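Local coordinates for protein tumor necrosis factor receptor superfamily member 16 (Rattus norvegicus, PDB 1SG1) that serves as the low-affinity receptor for nerve growth factor and probably binds other neurotrophins, through an extracellular part rich in disulfide-linked cysteines, at residues Y86-E89 and E90-H93; E151-P154 and W155-A158. One frame throughout, in Å; residues are numbered along the deposited sequence.

Contact 1 (Y86-E89 and E90-H93); sequences YQDE and ETGH
Asp88 and His93 face each other where the chain folds back on itself, the end-to-end directions of 86-89 and 90-93 standing 149° apart. Asp88 N gives a nearly straight hydrogen bond to His93 O (2.8 Å), and one step further round Gly92 N returns a short one to Asp88 O (2.6 Å). The loop so closed has four residues: Glu89, Glu90 and Thr91 follow a right-handed helical path, and Gly92, at the positive phi that favours glycine, completes the reversal. It is the tight end of a beta hairpin whose arms are strands 85-87 and 94-96, within the cysteine-rich region 81-118; Tyr86 and Glu95 continue the backbone pairing along the arms. The Asp88 side chain caps N-H groups of the turn as an Asx motif. Its CG is anti to the backbone N, and this carries Asp88 OD1 to Thr91 N (3.2 Å), met on the anti side and somewhat out of the carboxylate plane, while Glu90 N makes a weaker, bent bond to OD1. Thr91 CB packs against Asp88 OD1 at 3.5 Å. Gln87, CG likewise anti to its N (chi1 170°) and the chain extended beyond, stretches across the hairpin until Gln87 NE2 meets Gly92 O at 2.9 Å, coming from above the carbonyl plane, 44° out of it. Replacing Gln87 with an alanine would probably leave Gly92 O without this donor and the glycine peptide less firmly held. On the far arm, His93 ND1 makes a weak hydrogen bond to Glu95 OE1.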
ATOM      1  N   TYR C  86      14.046  -8.835   5.147  1.00 44.40           N
ATOM      2  CA  TYR C  86      13.259  -9.854   4.455  1.00 44.27           C
ATOM      3  C   TYR C  86      13.121 -11.030   5.432  1.00 44.48           C
ATOM      4  O   TYR C  86      13.896 -11.147   6.353  1.00 39.41           O
ATOM      5  CB  TYR C  86      13.975 -10.311   3.173  1.00 44.36           C
ATOM      6  CG  TYR C  86      15.174 -11.199   3.412  1.00 43.42           C
ATOM      7  CD1 TYR C  86      15.095 -12.577   3.221  1.00 44.41           C
ATOM      8  CD2 TYR C  86      16.384 -10.663   3.846  1.00 44.39           C
ATOM      9  CE1 TYR C  86      16.195 -13.404   3.453  1.00 45.57           C
ATOM     10  CE2 TYR C  86      17.487 -11.477   4.086  1.00 45.80           C
ATOM     11  CZ  TYR C  86      17.392 -12.848   3.885  1.00 46.01           C
ATOM     12  OH  TYR C  86      18.497 -13.648   4.096  1.00 41.43           O
ATOM     13  N   GLN C  87      12.141 -11.899   5.223  1.00 48.82           N
ATOM     14  CA  GLN C  87      11.936 -13.037   6.106  1.00 53.16           C
ATOM     15  C   GLN C  87      12.672 -14.279   5.651  1.00 55.31           C
ATOM     16  O   GLN C  87      12.510 -14.722   4.522  1.00 54.94           O
ATOM     17  CB  GLN C  87      10.438 -13.344   6.228  1.00 55.43           C
ATOM     18  CG  GLN C  87      10.107 -14.664   6.926  1.00 58.17           C
ATOM     19  CD  GLN C  87       8.726 -14.663   7.589  1.00 60.94           C
ATOM     20  OE1 GLN C  87       7.717 -14.324   6.963  1.00 60.36           O
ATOM     21  NE2 GLN C  87       8.680 -15.052   8.865  1.00 60.90           N
ATOM     22  N   ASP C  88      13.491 -14.832   6.540  1.00 58.74           N
ATOM     23  CA  ASP C  88      14.232 -16.048   6.233  1.00 62.93           C
ATOM     24  C   ASP C  88      13.235 -17.210   6.319  1.00 66.43           C
ATOM     25  O   ASP C  88      12.565 -17.397   7.337  1.00 66.28           O
ATOM     26  CB  ASP C  88      15.380 -16.227   7.232  1.00 63.75           C
ATOM     27  CG  ASP C  88      16.195 -17.474   6.966  1.00 64.00           C
ATOM     28  OD1 ASP C  88      15.637 -18.582   7.097  1.00 64.51           O
ATOM     29  OD2 ASP C  88      17.389 -17.351   6.628  1.00 63.03           O
ATOM     30  N   GLU C  89      13.146 -17.968   5.229  1.00 70.68           N
ATOM     31  CA  GLU C  89      12.229 -19.099   5.078  1.00 75.20           C
ATOM     32  C   GLU C  89      12.097 -20.153   6.173  1.00 75.77           C
ATOM     33  O   GLU C  89      10.996 -20.416   6.651  1.00 74.52           O
ATOM     34  CB  GLU C  89      12.525 -19.819   3.761  1.00 79.60           C
ATOM     35  CG  GLU C  89      11.752 -19.267   2.580  1.00 86.24           C
ATOM     36  CD  GLU C  89      10.251 -19.300   2.815  1.00 89.35           C
ATOM     37  OE1 GLU C  89       9.717 -20.395   3.111  1.00 90.35           O
ATOM     38  OE2 GLU C  89       9.605 -18.231   2.703  1.00 91.61           O
ATOM     39  N   GLU C  90      13.206 -20.778   6.549  1.00 77.33           N
ATOM     40  CA  GLU C  90      13.167 -21.822   7.565  1.00 78.00           C
ATOM     41  C   GLU C  90      13.213 -21.284   8.991  1.00 75.89           C
ATOM     42  O   GLU C  90      12.699 -21.915   9.914  1.00 76.35           O
ATOM     43  CB  GLU C  90      14.322 -22.800   7.344  1.00 81.45           C
ATOM     44  CG  GLU C  90      14.351 -23.422   5.958  1.00 86.04           C
ATOM     45  CD  GLU C  90      15.738 -23.908   5.568  1.00 88.77           C
ATOM     46  OE1 GLU C  90      16.328 -24.708   6.331  1.00 90.33           O
ATOM     47  OE2 GLU C  90      16.239 -23.490   4.498  1.00 90.11           O
ATOM     48  N   THR C  91      13.821 -20.116   9.169  1.00 72.93           N
ATOM     49  CA  THR C  91      13.929 -19.521  10.489  1.00 69.68           C
ATOM     50  C   THR C  91      12.736 -18.650  10.839  1.00 66.15           C
ATOM     51  O   THR C  91      12.374 -18.525  12.013  1.00 64.67           O
ATOM     52  CB  THR C  91      15.205 -18.682  10.604  1.00 70.55           C
ATOM     53  OG1 THR C  91      16.346 -19.538  10.482  1.00 72.97           O
ATOM     54  CG2 THR C  91      15.267 -17.987  11.939  1.00 72.89           C
ATOM     55  N   GLY C  92      12.121 -18.053   9.821  1.00 62.88           N
ATOM     56  CA  GLY C  92      10.980 -17.183  10.057  1.00 58.40           C
ATOM     57  C   GLY C  92      11.404 -15.865  10.687  1.00 53.81           C
ATOM     58  O   GLY C  92      10.577 -15.048  11.085  1.00 53.08           O
ATOM     59  N   HIS C  93      12.715 -15.678  10.772  1.00 50.31           N
ATOM     60  CA  HIS C  93      13.311 -14.486  11.331  1.00 48.80           C
ATOM     61  C   HIS C  93      13.597 -13.425  10.256  1.00 48.67           C
ATOM     62  O   HIS C  93      13.871 -13.751   9.098  1.00 46.62           O
ATOM     63  CB  HIS C  93      14.615 -14.851  12.030  1.00 48.47           C
ATOM     64  CG  HIS C  93      15.203 -13.728  12.818  1.00 48.06           C
ATOM     65  ND1 HIS C  93      16.476 -13.254  12.601  1.00 48.33           N
ATOM     66  CD2 HIS C  93      14.675 -12.960  13.800  1.00 46.90           C
ATOM     67  CE1 HIS C  93      16.709 -12.238  13.414  1.00 46.33           C
ATOM     68  NE2 HIS C  93      15.631 -12.040  14.150  1.00 47.49           N
TER

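Contact 2 (E151-P154 and W155-A158); sequences ECTP and WADA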
ATOM      1  N   GLU C 151      37.894   6.874 -16.824  1.00 37.00           N
ATOM      2  CA  GLU C 151      37.109   5.967 -17.656  1.00 37.88           C
ATOM      3  C   GLU C 151      36.110   5.197 -16.826  1.00 37.80           C
ATOM      4  O   GLU C 151      36.249   5.094 -15.621  1.00 38.31           O
ATOM      5  CB  GLU C 151      38.017   4.986 -18.386  1.00 40.82           C
ATOM      6  CG  GLU C 151      38.954   4.243 -17.465  1.00 44.27           C
ATOM      7  CD  GLU C 151      40.157   3.683 -18.189  1.00 46.48           C
ATOM      8  OE1 GLU C 151      39.987   2.729 -18.986  1.00 46.19           O
ATOM      9  OE2 GLU C 151      41.271   4.209 -17.958  1.00 46.80           O
ATOM     10  N   CYS C 152      35.093   4.665 -17.485  1.00 38.11           N
ATOM     11  CA  CYS C 152      34.060   3.898 -16.822  1.00 37.61           C
ATOM     12  C   CYS C 152      34.545   2.498 -16.474  1.00 38.08           C
ATOM     13  O   CYS C 152      35.032   1.781 -17.347  1.00 34.69           O
ATOM     14  CB  CYS C 152      32.837   3.769 -17.731  1.00 40.43           C
ATOM     15  SG  CYS C 152      31.267   3.416 -16.877  1.00 39.76           S
ATOM     16  N   THR C 153      34.434   2.140 -15.193  1.00 36.96           N
ATOM     17  CA  THR C 153      34.761   0.801 -14.714  1.00 35.98           C
ATOM     18  C   THR C 153      33.477   0.295 -14.094  1.00 36.31           C
ATOM     19  O   THR C 153      32.518   1.049 -13.944  1.00 35.45           O
ATOM     20  CB  THR C 153      35.834   0.786 -13.639  1.00 36.53           C
ATOM     21  OG1 THR C 153      35.459   1.666 -12.571  1.00 38.31           O
ATOM     22  CG2 THR C 153      37.165   1.201 -14.234  1.00 41.70           C
ATOM     23  N   PRO C 154      33.425  -0.991 -13.739  1.00 37.07           N
ATOM     24  CA  PRO C 154      32.165  -1.428 -13.143  1.00 36.10           C
ATOM     25  C   PRO C 154      31.772  -0.719 -11.839  1.00 34.53           C
ATOM     26  O   PRO C 154      30.645  -0.837 -11.401  1.00 36.98           O
ATOM     27  CB  PRO C 154      32.369  -2.936 -12.976  1.00 37.16           C
ATOM     28  CG  PRO C 154      33.852  -3.085 -12.871  0.10 37.28           C
ATOM     29  CD  PRO C 154      34.355  -2.119 -13.906  0.10 37.03           C
ATOM     30  N   TRP C 155      32.679   0.044 -11.234  1.00 35.39           N
ATOM     31  CA  TRP C 155      32.365   0.726  -9.976  1.00 34.08           C
ATOM     32  C   TRP C 155      32.332   2.252  -9.999  1.00 32.62           C
ATOM     33  O   TRP C 155      31.935   2.883  -9.030  1.00 32.31           O
ATOM     34  CB  TRP C 155      33.301   0.238  -8.858  1.00 34.09           C
ATOM     35  CG  TRP C 155      34.730   0.482  -9.109  1.00 32.00           C
ATOM     36  CD1 TRP C 155      35.458   1.566  -8.730  1.00 32.13           C
ATOM     37  CD2 TRP C 155      35.607  -0.351  -9.863  1.00 32.93           C
ATOM     38  NE1 TRP C 155      36.745   1.463  -9.207  1.00 35.27           N
ATOM     39  CE2 TRP C 155      36.860   0.293  -9.905  1.00 32.32           C
ATOM     40  CE3 TRP C 155      35.454  -1.581 -10.509  1.00 31.44           C
ATOM     41  CZ2 TRP C 155      37.953  -0.251 -10.572  1.00 35.91           C
ATOM     42  CZ3 TRP C 155      36.546  -2.122 -11.175  1.00 35.24           C
ATOM     43  CH2 TRP C 155      37.780  -1.460 -11.200  1.00 32.40           C
ATOM     44  N   ALA C 156      32.752   2.861 -11.090  1.00 32.54           N
ATOM     45  CA  ALA C 156      32.673   4.312 -11.176  1.00 34.11           C
ATOM     46  C   ALA C 156      32.399   4.729 -12.604  1.00 35.17           C
ATOM     47  O   ALA C 156      32.993   4.209 -13.539  1.00 35.71           O
ATOM     48  CB  ALA C 156      33.941   4.957 -10.665  1.00 34.05           C
ATOM     49  N   ASP C 157      31.469   5.657 -12.769  1.00 37.88           N
ATOM     50  CA  ASP C 157      31.104   6.161 -14.092  1.00 39.89           C
ATOM     51  C   ASP C 157      32.221   7.037 -14.663  1.00 40.15           C
ATOM     52  O   ASP C 157      33.070   7.534 -13.929  1.00 39.05           O
ATOM     53  CB  ASP C 157      29.804   6.963 -13.996  1.00 38.44           C
ATOM     54  CG  ASP C 157      29.395   7.588 -15.312  1.00 37.92           C
ATOM     55  OD1 ASP C 157      29.524   6.942 -16.373  1.00 39.33           O
ATOM     56  OD2 ASP C 157      28.923   8.730 -15.277  1.00 33.59           O
ATOM     57  N   ALA C 158      32.210   7.213 -15.976  1.00 41.73           N
ATOM     58  CA  ALA C 158      33.205   8.032 -16.645  1.00 44.84           C
ATOM     59  C   ALA C 158      33.069   9.505 -16.251  1.00 47.87           C
ATOM     60  O   ALA C 158      32.019   9.955 -15.807  1.00 48.02           O
ATOM     61  CB  ALA C 158      33.059   7.873 -18.138  1.00 43.86           C
TER
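Glu151 meets Ala158 through backbone alone, Glu151 C lying 4.1 Å from Ala158 CA. At Cys152 the two arms draw together: Cys152 CA directs its C-H at Ala156 O (3.5 Å), and Cys152 CB rests 4.1 Å from Ala158 CB. Cys152 SG passes beside Asp157 CA at 3.9 Å on its way to the disulfide with Cys139. Asp157 OD1 lies near the sulfur but accepts its hydrogen bond from Thr140 N, outside the turn. Thr153 carries most of the polar work. Thr153 N bonds almost straight to Ala156 O (3.0 Å), and the return bond from Ala156 N to Thr153 O is weak. OG1, set between the backbone N and the carbonyl carbon, is turned inward, where Trp155 N and Ala156 N each offer it a long, weak bond in the manner of an ST motif. Thr153 OG1 sits 3.3 Å above the Trp155 indole plane, over its centre, while Thr153 CB lies 3.6 Å from the centroid of the six-membered ring, only 2° off its normal: a CH-pi contact over the face. Trp155 reaches this place because its own chi1 is 60°, which folds the indole back over the threonine. Pro154 runs alongside the tryptophan and sets Pro154 CG 3.2 Å from Trp155 CE3, an oblique approach. Beyond the turn the indole also touches Arg150 and Val102. Pro154 and Trp155 form the two central residues of a type I beta turn, here in a TNF-receptor B-type module, in which Cys139-Cys152 and Cys142-Cys160 are linked in interlocked order.

Overall arrangement
Contact 1 and contact 2 are both chain reversals on the surface of an elongated, disulfide-rich receptor, but they belong to different cysteine-rich regions, 81-118 and 121-160, and follow one another along the chain. Their centres are about 36 Å apart and their nearest atoms about 23 Å, so they do not meet directly. Contact 1 lies nearer the middle, its centre about 12 Å from that of the receptor chain, against about 36 Å for contact 2, which sits toward the C-terminal end. Trp155 of contact 2 nevertheless reaches Val102, which belongs to the same region as contact 1. No other protein chain of the assembly touches either turn.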